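Local coordinates for choline binding protein A (Lactobacillus salivarius str. Ren, PDB 5GT1) that probably attaches to the bacterial cell surface through choline-binding repeats and, in the domain modelled here, carries a zinc site in a peptidase family M23 fold, at residues A[95-99]-A[100-104]; A[165-168]-A[169-173]. All blocks are in the same frame, centred on the assembly; numbering follows the deposited sequence.

Interaction 1: A[95-99]-A[100-104]; sequences VRSDE and YTFVY
Val95 and Phe102 form the antiparallel hydrogen-bonded pair at the base of this turn. Phe102 N reaches Val95 O at 2.8 Å in a nearly straight bond (N-H...O 177°), and Val95 N donates to Phe102 O in return. Their side chains share one face of the sheet with Tyr104, whose CE2 lies 4.0 Å from Val95 CG2. This is the close-packed part: the edge of the Phe102 ring meets Val95 O in its plane and also Ser97 OG, while residues beyond the hairpin, His76 and Ile140 among them, add to the packing round Phe102.

On the other face Arg96, in a non-hydrogen-bonded pair with Thr101, runs roughly perpendicular to it. A bend at chi2 (78°) carries the guanidinium back over Tyr100, whose N sits above its centre, and NH1 donates in plane to Thr101 OG1 at 2.9 Å. Arg96 NH1 also binds Arg142 O, and Thr101 OG1 has a second partner in Glu143 O. With an alanine here, Thr101 OG1 and the Arg142 carbonyl would probably lose their shared donor, and Tyr100 N the flat cover above it.

The turn is held by Ser97 N to Tyr100 O at 2.8 Å and, longer, by Tyr100 N to Ser97 OG at 3.2 Å. Its solvent side is the tip, where exposed Glu99 runs alongside the Tyr100 ring, CB 4.1 Å from the centroid and carboxylate 21° from the ring plane, with OE1 salt-bridged to Arg142. The paired backbone bonds mark a beta hairpin joining strands 92-96 and 101-108 of the M23 peptidase domain's antiparallel sheet.

Interaction 2: A[165-168]-A[169-173]; sequences ALIK and NGIAN
Asn169, whose backbone N donates to Ala165 O at 2.9 Å, carries the flat group that is approached from both faces: its own peptide carbonyl. Asn173 N and Asn173 ND2 reach Asn169 O from opposite faces of the carbonyl plane, the side-chain nitrogen at 2.8 Å. That donor stands 38° out of the carbonyl plane, so it does not lie on a lone pair, and Asn169 O is in turn tilted from the Asn173 amide plane rather than meeting its edge squarely. The amide can fold back in this way because Asn173 CG lies anti to its carbonyl carbon and beside its own N (chi1 -75°). One carbonyl near the end of the chain is therefore gripped by two N-H groups of a single residue.

The backbone bonds establish a regular alpha helix, each running i to i+4. Gly170 N binds Leu166 O, Ile171 N binds Ile167 O at 2.8 Å, and Ala172 N binds Lys168 O at 3.0 Å; Asn173 N to Asn169 O continues the run.

The side-chain part of the contact is carried by two isoleucines one turn apart, which run alongside each other in the same direction. Ile171 CD1 touches Ile167 CG2 at 3.5 Å. Ile171 CG1 stays close to the helix, 3.2 Å from Ile167 O, since it lies beside the backbone N and anti to the carbonyl carbon (chi1 -67°). Ala165, Asn169 and Ala172 are exposed, and so is Lys168, whose NZ forms a salt bridge with Glu34.

Within the fold, both isoleucines of helix 163-173 pack against Trp25 and Trp27 in loops near the start of the modelled chain, while Ile167 also touches Leu138 and Leu166 touches Ile140, both on strand 135-141.

Overall arrangement
Interaction 1 lies in a hairpin of the sheet and interaction 2, later in the chain, in helix 163-173; their centres lie about 15 Å apart. They meet directly where Tyr100 CE1 packs on Leu166 CD2 at 3.9 Å. Strand 135-141 also joins them, since Ile140 touches Tyr100, Phe102 and Leu166, while Leu138 touches Tyr104 and Ile167. This strand bears His137, which binds the zinc ion together with His57 and Asp61. Neither contact supplies a zinc ligand: the ion is about 11 Å from the side chain of Tyr104 and about 13 Å from that of Ile167.

Interaction 1: A[95-99]-A[100-104]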
loop_
_atom_site.group_PDB
_atom_site.type_symbol
_atom_site.label_atom_id
_atom_site.label_comp_id
_atom_site.label_asym_id
_atom_site.label_seq_id
_atom_site.Cartn_x
_atom_site.Cartn_y
_atom_site.Cartn_z
ATOM N N VAL A 95 5.469 4.561 -5.483
ATOM C CA VAL A 95 5.880 3.939 -6.736
ATOM C C VAL A 95 4.810 4.248 -7.785
ATOM O O VAL A 95 3.617 4.082 -7.526
ATOM C CB VAL A 95 6.034 2.402 -6.587
ATOM C CG1 VAL A 95 6.376 1.762 -7.928
ATOM C CG2 VAL A 95 7.102 2.054 -5.554
ATOM N N ARG A 96 5.239 4.707 -8.963
ATOM C CA ARG A 96 4.309 5.061 -10.041
ATOM C C ARG A 96 4.521 4.142 -11.220
ATOM O O ARG A 96 5.646 3.987 -11.675
ATOM C CB ARG A 96 4.505 6.521 -10.479
ATOM C CG ARG A 96 3.671 6.932 -11.694
ATOM C CD ARG A 96 2.214 7.214 -11.349
ATOM N NE ARG A 96 1.365 7.210 -12.547
ATOM C CZ ARG A 96 0.033 7.283 -12.547
ATOM N NH1 ARG A 96 -0.651 7.363 -11.406
ATOM N NH2 ARG A 96 -0.627 7.273 -13.708
ATOM N N SER A 97 3.450 3.498 -11.677
ATOM C CA SER A 97 3.476 2.722 -12.915
ATOM C C SER A 97 2.776 3.538 -14.017
ATOM O O SER A 97 2.520 4.728 -13.834
ATOM C CB SER A 97 2.794 1.366 -12.717
ATOM O OG SER A 97 1.400 1.511 -12.506
ATOM N N ASP A 98 2.452 2.914 -15.146
ATOM C CA ASP A 98 1.796 3.658 -16.231
ATOM C C ASP A 98 0.437 4.207 -15.813
ATOM O O ASP A 98 0.078 5.338 -16.147
ATOM C CB ASP A 98 1.659 2.782 -17.474
ATOM C CG ASP A 98 2.900 2.833 -18.356
ATOM O OD1 ASP A 98 3.301 1.769 -18.890
ATOM O OD2 ASP A 98 3.473 3.943 -18.505
ATOM N N GLU A 99 -0.293 3.407 -15.044
ATOM C CA GLU A 99 -1.679 3.668 -14.703
ATOM C C GLU A 99 -1.873 4.066 -13.230
ATOM O O GLU A 99 -2.810 4.797 -12.892
ATOM C CB GLU A 99 -2.472 2.394 -15.008
ATOM C CG GLU A 99 -3.941 2.579 -15.334
ATOM C CD GLU A 99 -4.619 1.292 -15.817
ATOM O OE1 GLU A 99 -5.859 1.301 -15.974
ATOM O OE2 GLU A 99 -3.936 0.268 -16.045
ATOM N N TYR A 100 -0.985 3.601 -12.354
ATOM C CA TYR A 100 -1.262 3.684 -10.909
ATOM C C TYR A 100 -0.159 4.294 -10.071
ATOM O O TYR A 100 1.028 4.164 -10.383
ATOM C CB TYR A 100 -1.577 2.292 -10.348
ATOM C CG TYR A 100 -2.793 1.609 -10.938
ATOM C CD1 TYR A 100 -4.086 2.042 -10.623
ATOM C CD2 TYR A 100 -2.649 0.500 -11.783
ATOM C CE1 TYR A 100 -5.202 1.396 -11.156
ATOM C CE2 TYR A 100 -3.756 -0.154 -12.312
ATOM C CZ TYR A 100 -5.024 0.298 -11.997
ATOM O OH TYR A 100 -6.119 -0.348 -12.520
ATOM N N THR A 101 -0.571 4.942 -8.983
ATOM C CA THR A 101 0.336 5.333 -7.919
ATOM C C THR A 101 0.102 4.408 -6.725
ATOM O O THR A 101 -1.034 4.283 -6.236
ATOM C CB THR A 101 0.077 6.787 -7.495
ATOM O OG1 THR A 101 0.194 7.652 -8.639
ATOM C CG2 THR A 101 1.065 7.214 -6.412
ATOM N N PHE A 102 1.174 3.754 -6.276
ATOM C CA PHE A 102 1.150 2.863 -5.116
ATOM C C PHE A 102 1.827 3.561 -3.946
ATOM O O PHE A 102 2.932 4.086 -4.095
ATOM C CB PHE A 102 1.907 1.566 -5.450
ATOM C CG PHE A 102 1.368 0.836 -6.660
ATOM C CD1 PHE A 102 0.444 -0.195 -6.512
ATOM C CD2 PHE A 102 1.816 1.159 -7.955
ATOM C CE1 PHE A 102 -0.052 -0.868 -7.631
ATOM C CE2 PHE A 102 1.329 0.499 -9.065
ATOM C CZ PHE A 102 0.398 -0.516 -8.910
ATOM N N VAL A 103 1.175 3.576 -2.791
ATOM C CA VAL A 103 1.780 4.141 -1.579
ATOM C C VAL A 103 1.998 3.031 -0.546
ATOM O O VAL A 103 1.045 2.364 -0.138
ATOM C CB VAL A 103 0.907 5.273 -0.991
ATOM C CG1 VAL A 103 1.604 5.932 0.203
ATOM C CG2 VAL A 103 0.591 6.297 -2.078
ATOM N N TYR A 104 3.249 2.812 -0.146
ATOM C CA TYR A 104 3.557 1.860 0.920
ATOM C C TYR A 104 3.887 2.684 2.152
ATOM O O TYR A 104 4.882 3.414 2.169
ATOM C CB TYR A 104 4.772 0.978 0.561
ATOM C CG TYR A 104 4.614 0.189 -0.717
ATOM C CD1 TYR A 104 4.282 -1.174 -0.683
ATOM C CD2 TYR A 104 4.794 0.796 -1.966
ATOM C CE1 TYR A 104 4.129 -1.907 -1.864
ATOM C CE2 TYR A 104 4.633 0.072 -3.143
ATOM C CZ TYR A 104 4.293 -1.276 -3.077
ATOM O OH TYR A 104 4.147 -1.997 -4.252
#

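Interaction 2: A[165-168]-A[169-173]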
loop_
_atom_site.group_PDB
_atom_site.type_symbol
_atom_site.label_atom_id
_atom_site.label_comp_id
_atom_site.label_asym_id
_atom_site.label_seq_id
_atom_site.Cartn_x
_atom_site.Cartn_y
_atom_site.Cartn_z
ATOM N N ALA A 165 -9.116 -5.932 -4.195
ATOM C CA ALA A 165 -9.763 -6.219 -5.468
ATOM C C ALA A 165 -8.796 -6.072 -6.629
ATOM O O ALA A 165 -8.765 -6.912 -7.520
ATOM C CB ALA A 165 -10.985 -5.320 -5.659
ATOM N N LEU A 166 -7.997 -5.008 -6.621
ATOM C CA LEU A 166 -7.015 -4.776 -7.679
ATOM C C LEU A 166 -5.938 -5.859 -7.803
ATOM O O LEU A 166 -5.648 -6.318 -8.902
ATOM C CB LEU A 166 -6.329 -3.424 -7.491
ATOM C CG LEU A 166 -6.559 -2.361 -8.566
ATOM C CD1 LEU A 166 -8.017 -1.965 -8.625
ATOM C CD2 LEU A 166 -5.717 -1.136 -8.266
ATOM N N ILE A 167 -5.317 -6.227 -6.683
ATOM C CA ILE A 167 -4.246 -7.230 -6.701
ATOM C C ILE A 167 -4.827 -8.597 -7.064
ATOM O O ILE A 167 -4.273 -9.327 -7.890
ATOM C CB ILE A 167 -3.503 -7.295 -5.342
ATOM C CG1 ILE A 167 -2.705 -6.000 -5.113
ATOM C CG2 ILE A 167 -2.571 -8.501 -5.305
ATOM C CD1 ILE A 167 -2.418 -5.718 -3.648
ATOM N N LYS A 168 -5.952 -8.924 -6.448
ATOM C CA LYS A 168 -6.645 -10.175 -6.730
ATOM C C LYS A 168 -6.963 -10.288 -8.236
ATOM O O LYS A 168 -6.622 -11.287 -8.878
ATOM C CB LYS A 168 -7.928 -10.188 -5.925
ATOM C CG LYS A 168 -8.396 -11.527 -5.446
ATOM C CD LYS A 168 -9.569 -11.331 -4.484
ATOM C CE LYS A 168 -10.402 -12.591 -4.400
ATOM N NZ LYS A 168 -9.509 -13.766 -4.251
ATOM N N ASN A 169 -7.606 -9.258 -8.791
ATOM C CA ASN A 169 -7.944 -9.255 -10.213
ATOM C C ASN A 169 -6.703 -9.264 -11.107
ATOM O O ASN A 169 -6.674 -9.944 -12.150
ATOM C CB ASN A 169 -8.876 -8.086 -10.563
ATOM C CG ASN A 169 -9.567 -8.278 -11.916
ATOM O OD1 ASN A 169 -10.370 -9.210 -12.097
ATOM N ND2 ASN A 169 -9.230 -7.432 -12.879
ATOM N N GLY A 170 -5.678 -8.514 -10.702
ATOM C CA GLY A 170 -4.417 -8.467 -11.441
ATOM C C GLY A 170 -3.733 -9.824 -11.523
ATOM O O GLY A 170 -3.282 -10.245 -12.596
ATOM N N ILE A 171 -3.662 -10.514 -10.389
ATOM C CA ILE A 171 -3.090 -11.859 -10.338
ATOM C C ILE A 171 -3.919 -12.834 -11.187
ATOM O O ILE A 171 -3.356 -13.643 -11.939
ATOM C CB ILE A 171 -2.958 -12.351 -8.874
ATOM C CG1 ILE A 171 -1.906 -11.499 -8.127
ATOM C CG2 ILE A 171 -2.600 -13.841 -8.820
ATOM C CD1 ILE A 171 -1.876 -11.711 -6.625
ATOM N N ALA A 172 -5.245 -12.743 -11.091
ATOM C CA ALA A 172 -6.120 -13.646 -11.847
ATOM C C ALA A 172 -5.955 -13.437 -13.359
ATOM O O ALA A 172 -6.001 -14.391 -14.129
ATOM C CB ALA A 172 -7.575 -13.465 -11.428
ATOM N N ASN A 173 -5.735 -12.192 -13.773
ATOM C CA ASN A 173 -5.668 -11.855 -15.199
ATOM C C ASN A 173 -4.291 -11.888 -15.851
ATOM O O ASN A 173 -4.179 -11.737 -17.070
ATOM C CB ASN A 173 -6.336 -10.507 -15.452
ATOM C CG ASN A 173 -7.841 -10.606 -15.391
ATOM O OD1 ASN A 173 -8.455 -11.230 -16.251
ATOM N ND2 ASN A 173 -8.439 -10.020 -14.366
#